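Local coordinates for protein (superoxide dismutase) (Aquifex pyrophilus, PDB 1COJ), which probably destroys superoxide radicals as an iron-dependent superoxide dismutase, converting them to hydrogen peroxide and oxygen, one iron per subunit of a homotetramer, at residues N50-S55 and R65-E70; E95-L100 and E195-A200; N116-A121 and A183-I188; V141-D146 and T154-L159. One frame throughout, in Å; residues are numbered along the deposited sequence.

Interaction 1 of 4, residues N50-S55 and R65-E70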
loop_
_atom_site.group_PDB
_atom_site.type_symbol
_atom_site.label_atom_id
_atom_site.label_comp_id
_atom_site.label_asym_id
_atom_site.label_seq_id
_atom_site.Cartn_x
_atom_site.Cartn_y
_atom_site.Cartn_z
ATOM N N ASN A 50 -12.942 -7.574 24.421
ATOM C CA ASN A 50 -12.655 -6.322 25.106
ATOM C C ASN A 50 -11.478 -5.612 24.454
ATOM O O ASN A 50 -11.494 -4.393 24.295
ATOM C CB ASN A 50 -12.381 -6.557 26.593
ATOM C CG ASN A 50 -13.618 -7.020 27.351
ATOM O OD1 ASN A 50 -14.662 -6.367 27.318
ATOM N ND2 ASN A 50 -13.507 -8.152 28.037
ATOM N N PHE A 51 -10.455 -6.378 24.085
ATOM C CA PHE A 51 -9.278 -5.819 23.432
ATOM C C PHE A 51 -9.672 -5.394 22.016
ATOM O O PHE A 51 -9.506 -4.236 21.633
ATOM C CB PHE A 51 -8.155 -6.857 23.371
ATOM C CG PHE A 51 -6.891 -6.344 22.742
ATOM C CD1 PHE A 51 -6.063 -5.466 23.432
ATOM C CD2 PHE A 51 -6.530 -6.734 21.459
ATOM C CE1 PHE A 51 -4.889 -4.984 22.853
ATOM C CE2 PHE A 51 -5.356 -6.256 20.872
ATOM C CZ PHE A 51 -4.537 -5.381 21.571
ATOM N N ALA A 52 -10.155 -6.346 21.228
ATOM C CA ALA A 52 -10.590 -6.056 19.869
ATOM C C ALA A 52 -12.077 -5.737 19.951
ATOM O O ALA A 52 -12.920 -6.532 19.537
ATOM C CB ALA A 52 -10.353 -7.262 18.962
ATOM N N ASP A 53 -12.397 -4.589 20.533
ATOM C CA ASP A 53 -13.777 -4.176 20.684
ATOM C C ASP A 53 -14.397 -3.856 19.329
ATOM O O ASP A 53 -14.047 -2.859 18.697
ATOM C CB ASP A 53 -13.864 -2.966 21.611
ATOM C CG ASP A 53 -15.287 -2.677 22.059
ATOM O OD1 ASP A 53 -16.234 -3.119 21.378
ATOM O OD2 ASP A 53 -15.464 -2.019 23.100
ATOM N N ARG A 54 -15.355 -4.678 18.919
ATOM C CA ARG A 54 -16.029 -4.495 17.641
ATOM C C ARG A 54 -16.847 -3.213 17.552
ATOM O O ARG A 54 -16.963 -2.629 16.476
ATOM C CB ARG A 54 -16.902 -5.708 17.316
ATOM C CG ARG A 54 -16.349 -6.576 16.195
ATOM C CD ARG A 54 -15.980 -7.982 16.639
ATOM N NE ARG A 54 -14.793 -8.045 17.485
ATOM C CZ ARG A 54 -13.891 -9.026 17.447
ATOM N NH1 ARG A 54 -14.018 -10.038 16.597
ATOM N NH2 ARG A 54 -12.880 -9.023 18.299
ATOM N N SER A 55 -17.379 -2.750 18.682
ATOM C CA SER A 55 -18.178 -1.530 18.686
ATOM C C SER A 55 -17.330 -0.293 18.437
ATOM O O SER A 55 -17.855 0.761 18.091
ATOM C CB SER A 55 -18.957 -1.375 19.996
ATOM O OG SER A 55 -18.093 -1.167 21.097
ATOM N N ARG A 65 -9.379 -3.100 13.709
ATOM C CA ARG A 65 -8.878 -2.870 12.363
ATOM C C ARG A 65 -7.447 -3.359 12.166
ATOM O O ARG A 65 -7.174 -4.142 11.255
ATOM C CB ARG A 65 -8.939 -1.384 11.998
ATOM C CG ARG A 65 -8.273 -1.085 10.664
ATOM C CD ARG A 65 -8.124 0.402 10.383
ATOM N NE ARG A 65 -7.029 0.633 9.446
ATOM C CZ ARG A 65 -7.097 0.426 8.134
ATOM N NH1 ARG A 65 -8.222 0.001 7.574
ATOM N NH2 ARG A 65 -6.004 0.551 7.399
ATOM N N GLU A 66 -6.541 -2.902 13.027
ATOM C CA GLU A 66 -5.125 -3.253 12.914
ATOM C C GLU A 66 -4.894 -4.759 12.957
ATOM O O GLU A 66 -4.071 -5.286 12.199
ATOM C CB GLU A 66 -4.293 -2.551 13.992
ATOM C CG GLU A 66 -4.649 -1.083 14.233
ATOM C CD GLU A 66 -4.807 -0.260 12.961
ATOM O OE1 GLU A 66 -5.768 0.537 12.896
ATOM O OE2 GLU A 66 -3.982 -0.386 12.032
ATOM N N LEU A 67 -5.639 -5.447 13.818
ATOM C CA LEU A 67 -5.537 -6.900 13.942
ATOM C C LEU A 67 -5.988 -7.583 12.647
ATOM O O LEU A 67 -5.353 -8.536 12.185
ATOM C CB LEU A 67 -6.380 -7.396 15.122
ATOM C CG LEU A 67 -5.782 -7.177 16.517
ATOM C CD1 LEU A 67 -6.849 -7.285 17.600
ATOM C CD2 LEU A 67 -4.675 -8.195 16.749
ATOM N N LYS A 68 -7.072 -7.087 12.053
ATOM C CA LYS A 68 -7.578 -7.663 10.815
ATOM C C LYS A 68 -6.628 -7.400 9.646
ATOM O O LYS A 68 -6.497 -8.237 8.747
ATOM C CB LYS A 68 -8.974 -7.125 10.503
ATOM C CG LYS A 68 -10.047 -7.548 11.500
ATOM C CD LYS A 68 -10.264 -9.058 11.501
ATOM C CE LYS A 68 -10.803 -9.554 10.162
ATOM N NZ LYS A 68 -11.102 -11.008 10.179
ATOM N N VAL A 69 -5.981 -6.237 9.655
ATOM C CA VAL A 69 -5.035 -5.880 8.604
ATOM C C VAL A 69 -3.864 -6.860 8.627
ATOM O O VAL A 69 -3.576 -7.518 7.627
ATOM C CB VAL A 69 -4.491 -4.437 8.774
ATOM C CG1 VAL A 69 -3.344 -4.188 7.806
ATOM C CG2 VAL A 69 -5.593 -3.416 8.526
ATOM N N GLU A 70 -3.234 -7.011 9.786
ATOM C CA GLU A 70 -2.093 -7.911 9.887
ATOM C C GLU A 70 -2.470 -9.386 9.831
ATOM O O GLU A 70 -1.624 -10.240 9.557
ATOM C CB GLU A 70 -1.245 -7.593 11.125
ATOM C CG GLU A 70 -0.840 -6.116 11.253
ATOM C CD GLU A 70 0.003 -5.585 10.089
ATOM O OE1 GLU A 70 0.380 -4.399 10.139
ATOM O OE2 GLU A 70 0.297 -6.330 9.129
#

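Interaction 2 of 4, residues E95-L100 and E195-A200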
loop_
_atom_site.group_PDB
_atom_site.type_symbol
_atom_site.label_atom_id
_atom_site.label_comp_id
_atom_site.label_asym_id
_atom_site.label_seq_id
_atom_site.Cartn_x
_atom_site.Cartn_y
_atom_site.Cartn_z
ATOM N N GLU A 95 6.435 -34.303 -14.496
ATOM C CA GLU A 95 6.298 -33.368 -15.609
ATOM C C GLU A 95 4.880 -32.820 -15.601
ATOM O O GLU A 95 3.976 -33.426 -15.019
ATOM C CB GLU A 95 6.500 -34.084 -16.947
ATOM C CG GLU A 95 7.935 -34.288 -17.378
ATOM C CD GLU A 95 8.012 -34.915 -18.757
ATOM O OE1 GLU A 95 7.418 -34.334 -19.693
ATOM O OE2 GLU A 95 8.641 -35.988 -18.903
ATOM N N PRO A 96 4.666 -31.648 -16.214
ATOM C CA PRO A 96 3.301 -31.117 -16.223
ATOM C C PRO A 96 2.387 -32.063 -17.011
ATOM O O PRO A 96 2.775 -32.584 -18.059
ATOM C CB PRO A 96 3.462 -29.756 -16.909
ATOM C CG PRO A 96 4.734 -29.894 -17.703
ATOM C CD PRO A 96 5.617 -30.685 -16.796
ATOM N N SER A 97 1.200 -32.318 -16.479
ATOM C CA SER A 97 0.245 -33.208 -17.120
ATOM C C SER A 97 -0.222 -32.678 -18.470
ATOM O O SER A 97 -0.102 -31.481 -18.761
ATOM C CB SER A 97 -0.958 -33.421 -16.203
ATOM O OG SER A 97 -1.630 -32.200 -15.939
ATOM N N GLU A 98 -0.773 -33.567 -19.290
ATOM C CA GLU A 98 -1.266 -33.171 -20.603
ATOM C C GLU A 98 -2.395 -32.167 -20.442
ATOM O O GLU A 98 -2.462 -31.184 -21.178
ATOM C CB GLU A 98 -1.737 -34.383 -21.408
ATOM C CG GLU A 98 -0.610 -35.343 -21.792
ATOM C CD GLU A 98 0.480 -34.690 -22.645
ATOM O OE1 GLU A 98 1.667 -34.736 -22.243
ATOM O OE2 GLU A 98 0.154 -34.147 -23.724
ATOM N N ALA A 99 -3.252 -32.399 -19.455
ATOM C CA ALA A 99 -4.368 -31.503 -19.185
ATOM C C ALA A 99 -3.849 -30.108 -18.840
ATOM O O ALA A 99 -4.370 -29.106 -19.336
ATOM C CB ALA A 99 -5.219 -32.045 -18.049
ATOM N N LEU A 100 -2.810 -30.047 -18.009
ATOM C CA LEU A 100 -2.224 -28.770 -17.618
ATOM C C LEU A 100 -1.606 -28.069 -18.826
ATOM O O LEU A 100 -1.836 -26.877 -19.044
ATOM C CB LEU A 100 -1.175 -28.965 -16.519
ATOM C CG LEU A 100 -0.426 -27.704 -16.075
ATOM C CD1 LEU A 100 -1.407 -26.645 -15.580
ATOM C CD2 LEU A 100 0.583 -28.051 -14.991
ATOM N N GLU A 195 -1.511 -32.227 -9.212
ATOM C CA GLU A 195 -2.604 -32.535 -8.301
ATOM C C GLU A 195 -3.391 -31.272 -7.987
ATOM O O GLU A 195 -4.622 -31.294 -7.952
ATOM C CB GLU A 195 -2.090 -33.155 -7.004
ATOM C CG GLU A 195 -3.192 -33.321 -5.968
ATOM C CD GLU A 195 -2.780 -34.159 -4.781
ATOM O OE1 GLU A 195 -3.565 -35.053 -4.401
ATOM O OE2 GLU A 195 -1.686 -33.925 -4.223
ATOM N N ARG A 196 -2.675 -30.177 -7.753
ATOM C CA ARG A 196 -3.311 -28.898 -7.466
ATOM C C ARG A 196 -4.222 -28.524 -8.631
ATOM O O ARG A 196 -5.357 -28.091 -8.429
ATOM C CB ARG A 196 -2.261 -27.804 -7.265
ATOM C CG ARG A 196 -1.426 -27.952 -6.008
ATOM C CD ARG A 196 -0.444 -26.800 -5.874
ATOM N NE ARG A 196 0.424 -26.944 -4.707
ATOM C CZ ARG A 196 1.528 -26.232 -4.500
ATOM N NH1 ARG A 196 1.908 -25.315 -5.376
ATOM N NH2 ARG A 196 2.281 -26.471 -3.436
ATOM N N PHE A 197 -3.731 -28.732 -9.850
ATOM C CA PHE A 197 -4.494 -28.417 -11.054
ATOM C C PHE A 197 -5.772 -29.240 -11.159
ATOM O O PHE A 197 -6.836 -28.706 -11.486
ATOM C CB PHE A 197 -3.638 -28.617 -12.309
ATOM C CG PHE A 197 -4.347 -28.265 -13.594
ATOM C CD1 PHE A 197 -4.694 -26.946 -13.875
ATOM C CD2 PHE A 197 -4.673 -29.252 -14.520
ATOM C CE1 PHE A 197 -5.353 -26.612 -15.063
ATOM C CE2 PHE A 197 -5.331 -28.930 -15.710
ATOM C CZ PHE A 197 -5.672 -27.609 -15.981
ATOM N N GLU A 198 -5.664 -30.541 -10.896
ATOM C CA GLU A 198 -6.816 -31.432 -10.955
ATOM C C GLU A 198 -7.912 -30.944 -10.012
ATOM O O GLU A 198 -9.083 -30.836 -10.399
ATOM C CB GLU A 198 -6.402 -32.857 -10.580
ATOM C CG GLU A 198 -7.487 -33.911 -10.774
ATOM C CD GLU A 198 -7.869 -34.134 -12.242
ATOM O OE1 GLU A 198 -7.078 -33.759 -13.140
ATOM O OE2 GLU A 198 -8.959 -34.701 -12.504
ATOM N N LYS A 199 -7.512 -30.624 -8.784
ATOM C CA LYS A 199 -8.438 -30.143 -7.767
ATOM C C LYS A 199 -9.021 -28.793 -8.162
ATOM O O LYS A 199 -10.221 -28.558 -8.010
ATOM C CB LYS A 199 -7.731 -30.036 -6.417
ATOM C CG LYS A 199 -7.246 -31.366 -5.874
ATOM C CD LYS A 199 -6.671 -31.219 -4.482
ATOM C CE LYS A 199 -6.375 -32.580 -3.881
ATOM N NZ LYS A 199 -5.922 -32.498 -2.467
ATOM N N ALA A 200 -8.173 -27.916 -8.693
ATOM C CA ALA A 200 -8.598 -26.588 -9.121
ATOM C C ALA A 200 -9.679 -26.677 -10.202
ATOM O O ALA A 200 -10.700 -25.993 -10.128
ATOM C CB ALA A 200 -7.399 -25.782 -9.617
#

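Interaction 3 of 4, residues N116-A121 and A183-I188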
loop_
_atom_site.group_PDB
_atom_site.type_symbol
_atom_site.label_atom_id
_atom_site.label_comp_id
_atom_site.label_asym_id
_atom_site.label_seq_id
_atom_site.Cartn_x
_atom_site.Cartn_y
_atom_site.Cartn_z
ATOM N N ASN A 116 8.048 -17.712 -19.688
ATOM C CA ASN A 116 8.516 -16.351 -19.899
ATOM C C ASN A 116 7.667 -15.386 -19.081
ATOM O O ASN A 116 8.183 -14.435 -18.487
ATOM C CB ASN A 116 8.440 -16.002 -21.388
ATOM C CG ASN A 116 8.937 -14.597 -21.689
ATOM O OD1 ASN A 116 10.116 -14.284 -21.500
ATOM N ND2 ASN A 116 8.044 -13.751 -22.185
ATOM N N GLU A 117 6.370 -15.660 -19.032
ATOM C CA GLU A 117 5.436 -14.829 -18.291
ATOM C C GLU A 117 5.717 -14.907 -16.795
ATOM O O GLU A 117 5.716 -13.883 -16.103
ATOM C CB GLU A 117 4.000 -15.261 -18.585
ATOM C CG GLU A 117 2.944 -14.216 -18.242
ATOM C CD GLU A 117 3.055 -12.948 -19.081
ATOM O OE1 GLU A 117 2.533 -11.903 -18.647
ATOM O OE2 GLU A 117 3.655 -12.989 -20.174
ATOM N N LEU A 118 5.972 -16.114 -16.295
ATOM C CA LEU A 118 6.259 -16.302 -14.878
ATOM C C LEU A 118 7.560 -15.637 -14.463
ATOM O O LEU A 118 7.618 -14.990 -13.417
ATOM C CB LEU A 118 6.286 -17.787 -14.505
ATOM C CG LEU A 118 4.981 -18.373 -13.960
ATOM C CD1 LEU A 118 5.159 -19.864 -13.693
ATOM C CD2 LEU A 118 4.570 -17.636 -12.685
ATOM N N LYS A 119 8.599 -15.792 -15.280
ATOM C CA LYS A 119 9.893 -15.188 -14.978
ATOM C C LYS A 119 9.760 -13.669 -14.967
ATOM O O LYS A 119 10.322 -12.997 -14.103
ATOM C CB LYS A 119 10.953 -15.612 -15.998
ATOM C CG LYS A 119 11.291 -17.094 -15.988
ATOM C CD LYS A 119 12.410 -17.379 -16.978
ATOM C CE LYS A 119 12.693 -18.867 -17.124
ATOM N NZ LYS A 119 13.144 -19.523 -15.868
ATOM N N ALA A 120 8.977 -13.141 -15.902
ATOM C CA ALA A 120 8.756 -11.702 -16.000
ATOM C C ALA A 120 8.064 -11.165 -14.744
ATOM O O ALA A 120 8.500 -10.162 -14.167
ATOM C CB ALA A 120 7.930 -11.382 -17.239
ATOM N N ALA A 121 7.004 -11.849 -14.313
ATOM C CA ALA A 121 6.261 -11.452 -13.120
ATOM C C ALA A 121 7.159 -11.537 -11.890
ATOM O O ALA A 121 7.107 -10.673 -11.016
ATOM C CB ALA A 121 5.016 -12.325 -12.940
ATOM N N ALA A 183 16.843 -21.546 -10.800
ATOM C CA ALA A 183 17.024 -22.624 -9.835
ATOM C C ALA A 183 15.672 -23.129 -9.336
ATOM O O ALA A 183 15.473 -24.332 -9.193
ATOM C CB ALA A 183 17.891 -22.160 -8.671
ATOM N N PHE A 184 14.731 -22.212 -9.116
ATOM C CA PHE A 184 13.394 -22.586 -8.657
ATOM C C PHE A 184 12.750 -23.549 -9.660
ATOM O O PHE A 184 12.200 -24.588 -9.279
ATOM C CB PHE A 184 12.507 -21.344 -8.471
ATOM C CG PHE A 184 11.082 -21.673 -8.115
ATOM C CD1 PHE A 184 10.702 -21.824 -6.786
ATOM C CD2 PHE A 184 10.125 -21.858 -9.111
ATOM C CE1 PHE A 184 9.388 -22.161 -6.456
ATOM C CE2 PHE A 184 8.814 -22.194 -8.790
ATOM C CZ PHE A 184 8.446 -22.344 -7.459
ATOM N N PHE A 185 12.821 -23.203 -10.940
ATOM C CA PHE A 185 12.252 -24.048 -11.982
ATOM C C PHE A 185 12.889 -25.437 -12.069
ATOM O O PHE A 185 12.229 -26.397 -12.468
ATOM C CB PHE A 185 12.308 -23.340 -13.334
ATOM C CG PHE A 185 11.185 -22.363 -13.546
ATOM C CD1 PHE A 185 9.953 -22.801 -14.024
ATOM C CD2 PHE A 185 11.345 -21.016 -13.243
ATOM C CE1 PHE A 185 8.894 -21.910 -14.197
ATOM C CE2 PHE A 185 10.292 -20.115 -13.411
ATOM C CZ PHE A 185 9.066 -20.564 -13.887
ATOM N N LYS A 186 14.157 -25.548 -11.675
ATOM C CA LYS A 186 14.864 -26.830 -11.709
ATOM C C LYS A 186 14.404 -27.781 -10.611
ATOM O O LYS A 186 14.624 -28.990 -10.704
ATOM C CB LYS A 186 16.376 -26.637 -11.550
ATOM C CG LYS A 186 17.087 -25.984 -12.707
ATOM C CD LYS A 186 18.587 -26.199 -12.564
ATOM C CE LYS A 186 19.385 -25.383 -13.570
ATOM N NZ LYS A 186 19.387 -23.928 -13.242
ATOM N N ASN A 187 13.770 -27.252 -9.571
ATOM C CA ASN A 187 13.336 -28.091 -8.464
ATOM C C ASN A 187 11.831 -28.242 -8.297
ATOM O O ASN A 187 11.369 -28.667 -7.236
ATOM C CB ASN A 187 13.948 -27.581 -7.159
ATOM C CG ASN A 187 15.454 -27.665 -7.159
ATOM O OD1 ASN A 187 16.148 -26.702 -7.454
ATOM N ND2 ASN A 187 15.965 -28.821 -6.808
ATOM N N ILE A 188 11.066 -27.959 -9.345
ATOM C CA ILE A 188 9.616 -28.065 -9.253
ATOM C C ILE A 188 9.118 -29.504 -9.212
ATOM O O ILE A 188 9.492 -30.333 -10.047
ATOM C CB ILE A 188 8.908 -27.315 -10.407
ATOM C CG1 ILE A 188 9.144 -25.809 -10.273
ATOM C CG2 ILE A 188 7.412 -27.613 -10.391
ATOM C CD1 ILE A 188 8.497 -24.972 -11.367
#

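Interaction 4 of 4, residues V141-D146 and T154-L159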
loop_
_atom_site.group_PDB
_atom_site.type_symbol
_atom_site.label_atom_id
_atom_site.label_comp_id
_atom_site.label_asym_id
_atom_site.label_seq_id
_atom_site.Cartn_x
_atom_site.Cartn_y
_atom_site.Cartn_z
ATOM N N VAL A 141 -4.090 -17.475 -14.888
ATOM C CA VAL A 141 -3.574 -16.112 -14.904
ATOM C C VAL A 141 -2.322 -15.995 -14.041
ATOM O O VAL A 141 -2.105 -16.791 -13.123
ATOM C CB VAL A 141 -4.618 -15.081 -14.385
ATOM C CG1 VAL A 141 -5.886 -15.120 -15.228
ATOM C CG2 VAL A 141 -4.946 -15.337 -12.927
ATOM N N VAL A 142 -1.477 -15.031 -14.374
ATOM C CA VAL A 142 -0.268 -14.789 -13.612
ATOM C C VAL A 142 -0.603 -13.593 -12.731
ATOM O O VAL A 142 -1.006 -12.542 -13.227
ATOM C CB VAL A 142 0.923 -14.467 -14.525
ATOM C CG1 VAL A 142 2.128 -14.098 -13.687
ATOM C CG2 VAL A 142 1.242 -15.661 -15.405
ATOM N N ASN A 143 -0.483 -13.775 -11.423
ATOM C CA ASN A 143 -0.788 -12.740 -10.443
ATOM C C ASN A 143 0.482 -12.370 -9.669
ATOM O O ASN A 143 1.078 -13.212 -8.997
ATOM C CB ASN A 143 -1.866 -13.279 -9.487
ATOM C CG ASN A 143 -2.300 -12.277 -8.412
ATOM O OD1 ASN A 143 -2.884 -12.678 -7.404
ATOM N ND2 ASN A 143 -2.069 -10.983 -8.635
ATOM N N GLY A 144 0.929 -11.130 -9.811
ATOM C CA GLY A 144 2.111 -10.691 -9.091
ATOM C C GLY A 144 1.694 -9.951 -7.832
ATOM O O GLY A 144 0.720 -9.193 -7.850
ATOM N N LEU A 145 2.419 -10.161 -6.740
ATOM C CA LEU A 145 2.110 -9.506 -5.475
ATOM C C LEU A 145 3.322 -8.711 -5.003
ATOM O O LEU A 145 4.466 -9.135 -5.202
ATOM C CB LEU A 145 1.770 -10.539 -4.391
ATOM C CG LEU A 145 0.870 -11.744 -4.667
ATOM C CD1 LEU A 145 0.610 -12.465 -3.357
ATOM C CD2 LEU A 145 -0.432 -11.330 -5.289
ATOM N N ASP A 146 3.083 -7.560 -4.379
ATOM C CA ASP A 146 4.184 -6.757 -3.857
ATOM C C ASP A 146 4.496 -7.093 -2.400
ATOM O O ASP A 146 5.498 -6.635 -1.847
ATOM C CB ASP A 146 3.911 -5.262 -4.021
ATOM C CG ASP A 146 4.555 -4.687 -5.268
ATOM O OD1 ASP A 146 4.432 -3.471 -5.487
ATOM O OD2 ASP A 146 5.195 -5.447 -6.028
ATOM N N THR A 154 -8.713 -11.985 -5.429
ATOM C CA THR A 154 -9.680 -12.743 -4.650
ATOM C C THR A 154 -10.081 -13.978 -5.469
ATOM O O THR A 154 -10.153 -13.912 -6.701
ATOM C CB THR A 154 -10.950 -11.884 -4.389
ATOM O OG1 THR A 154 -10.635 -10.803 -3.506
ATOM C CG2 THR A 154 -12.057 -12.716 -3.771
ATOM N N GLY A 155 -10.268 -15.109 -4.793
ATOM C CA GLY A 155 -10.690 -16.331 -5.459
ATOM C C GLY A 155 -9.668 -17.172 -6.203
ATOM O O GLY A 155 -9.940 -18.331 -6.512
ATOM N N LEU A 156 -8.493 -16.618 -6.467
ATOM C CA LEU A 156 -7.453 -17.332 -7.204
ATOM C C LEU A 156 -6.982 -18.621 -6.523
ATOM O O LEU A 156 -6.663 -18.621 -5.335
ATOM C CB LEU A 156 -6.251 -16.401 -7.442
ATOM C CG LEU A 156 -5.150 -16.895 -8.387
ATOM C CD1 LEU A 156 -5.605 -16.730 -9.817
ATOM C CD2 LEU A 156 -3.874 -16.111 -8.171
ATOM N N ILE A 157 -6.966 -19.721 -7.275
ATOM C CA ILE A 157 -6.490 -21.005 -6.758
ATOM C C ILE A 157 -5.049 -21.116 -7.267
ATOM O O ILE A 157 -4.817 -21.285 -8.464
ATOM C CB ILE A 157 -7.331 -22.184 -7.287
ATOM C CG1 ILE A 157 -8.803 -21.982 -6.919
ATOM C CG2 ILE A 157 -6.834 -23.495 -6.687
ATOM C CD1 ILE A 157 -9.730 -23.006 -7.529
ATOM N N PRO A 158 -4.062 -21.001 -6.363
ATOM C CA PRO A 158 -2.628 -21.068 -6.686
ATOM C C PRO A 158 -2.119 -22.425 -7.141
ATOM O O PRO A 158 -2.379 -23.438 -6.494
ATOM C CB PRO A 158 -1.955 -20.679 -5.365
ATOM C CG PRO A 158 -3.050 -20.055 -4.546
ATOM C CD PRO A 158 -4.251 -20.859 -4.914
ATOM N N LEU A 159 -1.351 -22.432 -8.225
ATOM C CA LEU A 159 -0.776 -23.665 -8.746
ATOM C C LEU A 159 0.728 -23.589 -8.547
ATOM O O LEU A 159 1.328 -24.499 -7.980
ATOM C CB LEU A 159 -1.104 -23.848 -10.230
ATOM C CG LEU A 159 -2.584 -23.872 -10.629
ATOM C CD1 LEU A 159 -2.705 -24.140 -12.116
ATOM C CD2 LEU A 159 -3.349 -24.923 -9.833
#

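Interaction 1 of 4, residues N50-S55 and R65-E70
F51 and L67 are brought together by different first torsions: in F51 CG lies anti to the backbone N (chi1 -179°), whereas in L67 it lies anti to the carbonyl carbon (chi1 -77°). The ring thereby swings in towards the helix, and the leucine branch leans out of it. One methyl carries the whole contact. L67 CD1 sits at the rim of the phenyl ring, near its plane, 3.7 Å from F51 CE2, and the same methyl is 3.8 Å from A52 CB. Leucine suits the site because its methyl can touch the phenyl rim and the alanine methyl at once, and alanine because its methyl already points at the helix.

These residues belong to the N-terminal alpha-hairpin domain of the iron/manganese superoxide dismutases, in which helices 21-47 and 63-86 pack together. Segment 50-55 is part of the connection between them, and K45 and L46 of the first helix also touch this cluster, while E63 of the second subunit packs on F51.

Beyond the apolar patch the connection is braced by its own polar groups. A52 is the centre of an inverse gamma turn, and its carbonyl O is gripped side-on by R54, which uses NE (3.2 Å) and NH2 (2.8 Å) with the oxygen close to the guanidinium plane. NH1 of R54 pairs with E117 of the third subunit. Next along, D53 OD1 accepts from S55 N at 3.0 Å, an Asx turn, and is bonded to S55 OG at 2.7 Å, both partners lying on the same side of the carboxylate plane.

Interaction 2 of 4, residues E95-L100 and E195-A200
F197 lays its ring against the first turn of helix 98-107, but the second segment starts with residues facing other ways. E195 turns from this contact to pair with K212 of the third subunit. R196, buried, spans to the carbonyls of L83 and L159, a task that suits a long side chain with several N-H groups. F197 follows, its CG anti to the backbone N (chi1 -178°), which sends the ring across to the other helix. L100 CD1 stands over one face, 3.9 Å from the centroid of the F197 ring and 18° off its normal: a CH-pi contact, displaced somewhat toward the rim. The backbone takes part too, with L100 N 3.6 Å from F197 CE2, and A99 CB lies 3.9 Å from that same CE2.

The alanine is small enough to let the aromatic ring come close to the helix backbone. Here the start of helix 98-107 meets helix 190-207, within the C-terminal part of the superoxide dismutase fold. S97 is the N-cap: its OG accepts from L100 N at 3.2 Å, and serine is well suited because its short hydroxyl can accept from the amide three residues on, in the first turn. Further along, exposed E198 forms a salt bridge with K202 on its own helix, K199 reaches weakly to K208 O of the third subunit, and A200 packs on I157 and L159 of strand 157-163.

Interaction 3 of 4, residues N116-A121 and A183-I188
L118 and K119, neighbours on helix 111-124, both touch the ring that F185 extends from helix 177-186. Just before them, E117 serves another interface: its carboxylate is hydrogen-bonded to Y64 of the third subunit. L118 points at the opposing helix and meets the far end of the ring, with both its CB and its CD1 4.0 Å from F185 CZ. The two carbons come to the edge of the phenyl group, near its plane, so the leucine abuts the ring and does not lie over it.

K119 comes next and runs along the more open flank. Its chain is extended as far as CE and then bends at chi4 (-62°), which carries the ammonium in beside the ring, NZ lying 3.5 Å from F185 CD2 and 3.8 Å from F185 CE2. The approach is oblique to the ring, and the principal partner of the ammonium is D182, one turn before F185, with which it forms a salt bridge. K119 CG is 4.1 Å from F185 CE2, and lysine thus fits this margin by offering its CG methylene to the phenyl and a charge to the aspartate. A121, at the end of the segment, faces V142 and A129 of the sheet, its small methyl matching a close helix-to-sheet fit, and L118, buried and apolar, also touches L131 and I160 there. Such joining of helices that flank a three-stranded antiparallel sheet belongs to the C-terminal alpha/beta domain of iron/manganese superoxide dismutases; the side chain of L118 lies about 12 Å from that of the iron ligand D163.

Interaction 4 of 4, residues V141-D146 and T154-L159
L156 reaches across to V141 and N143, and its course explains the whole contact. From CB, which points toward strand 139-145, the chain passes to CG, set anti to the backbone N (chi1 -171°), and there it forks. CD1 goes to V141 and ends 3.5 Å from V141 CG2, tighter than the usual van der Waals separation of two methyl groups. CD2 goes to N143, where it is 3.7 Å from N143 CB and equally 3.7 Å from N143 OD1. The two methyls thus meet two side chains on one side of the strand, since residues 141 and 143 are two apart and V142 between them faces away.

In the three-stranded antiparallel sheet of the C-terminal domain, strand 128-134 lies in the middle, with 139-145 and 157-163 at its edges. The contact therefore joins residues of one edge strand to L156, at the approach to the other, across the central strand, whose I130 also packs on L156. Leucine answers this need with a side chain long enough to bridge the gap and forked at its end.

N143 is buried, and its amide is satisfied at both ends: OD1 accepts from L153 N, and ND2 donates to Y151 O. These bonds tie the amide to the chain just ahead of L156 and should fix its rotation, so that CB and OD1 lie beside the L156 methyl. Asparagine suits the place because one short side chain supplies both a donor and an acceptor. On the opposite side of strand 139-145, V142 packs against E117 of helix 111-124, while its carbonyl accepts from K68 of the third subunit.

How the interactions relate
Interaction 1 closes first along the chain and stands apart in the alpha-hairpin domain, its centre 27 Å from that of interaction 4 and about 40 Å from that of interaction 2. The other three cluster in the C-terminal region, with centres 15 to 17 Å apart; 141-146 and 154-159 fall between the segments of interaction 3, which in turn fall between those of interaction 2. The sheet of interaction 4 is the common neighbour: R196 and A200 of interaction 2 meet L159 and I157, and A121 of interaction 3 packs on V142. All four touch the third subunit, so tertiary packing and tetramer assembly draw on the same elements.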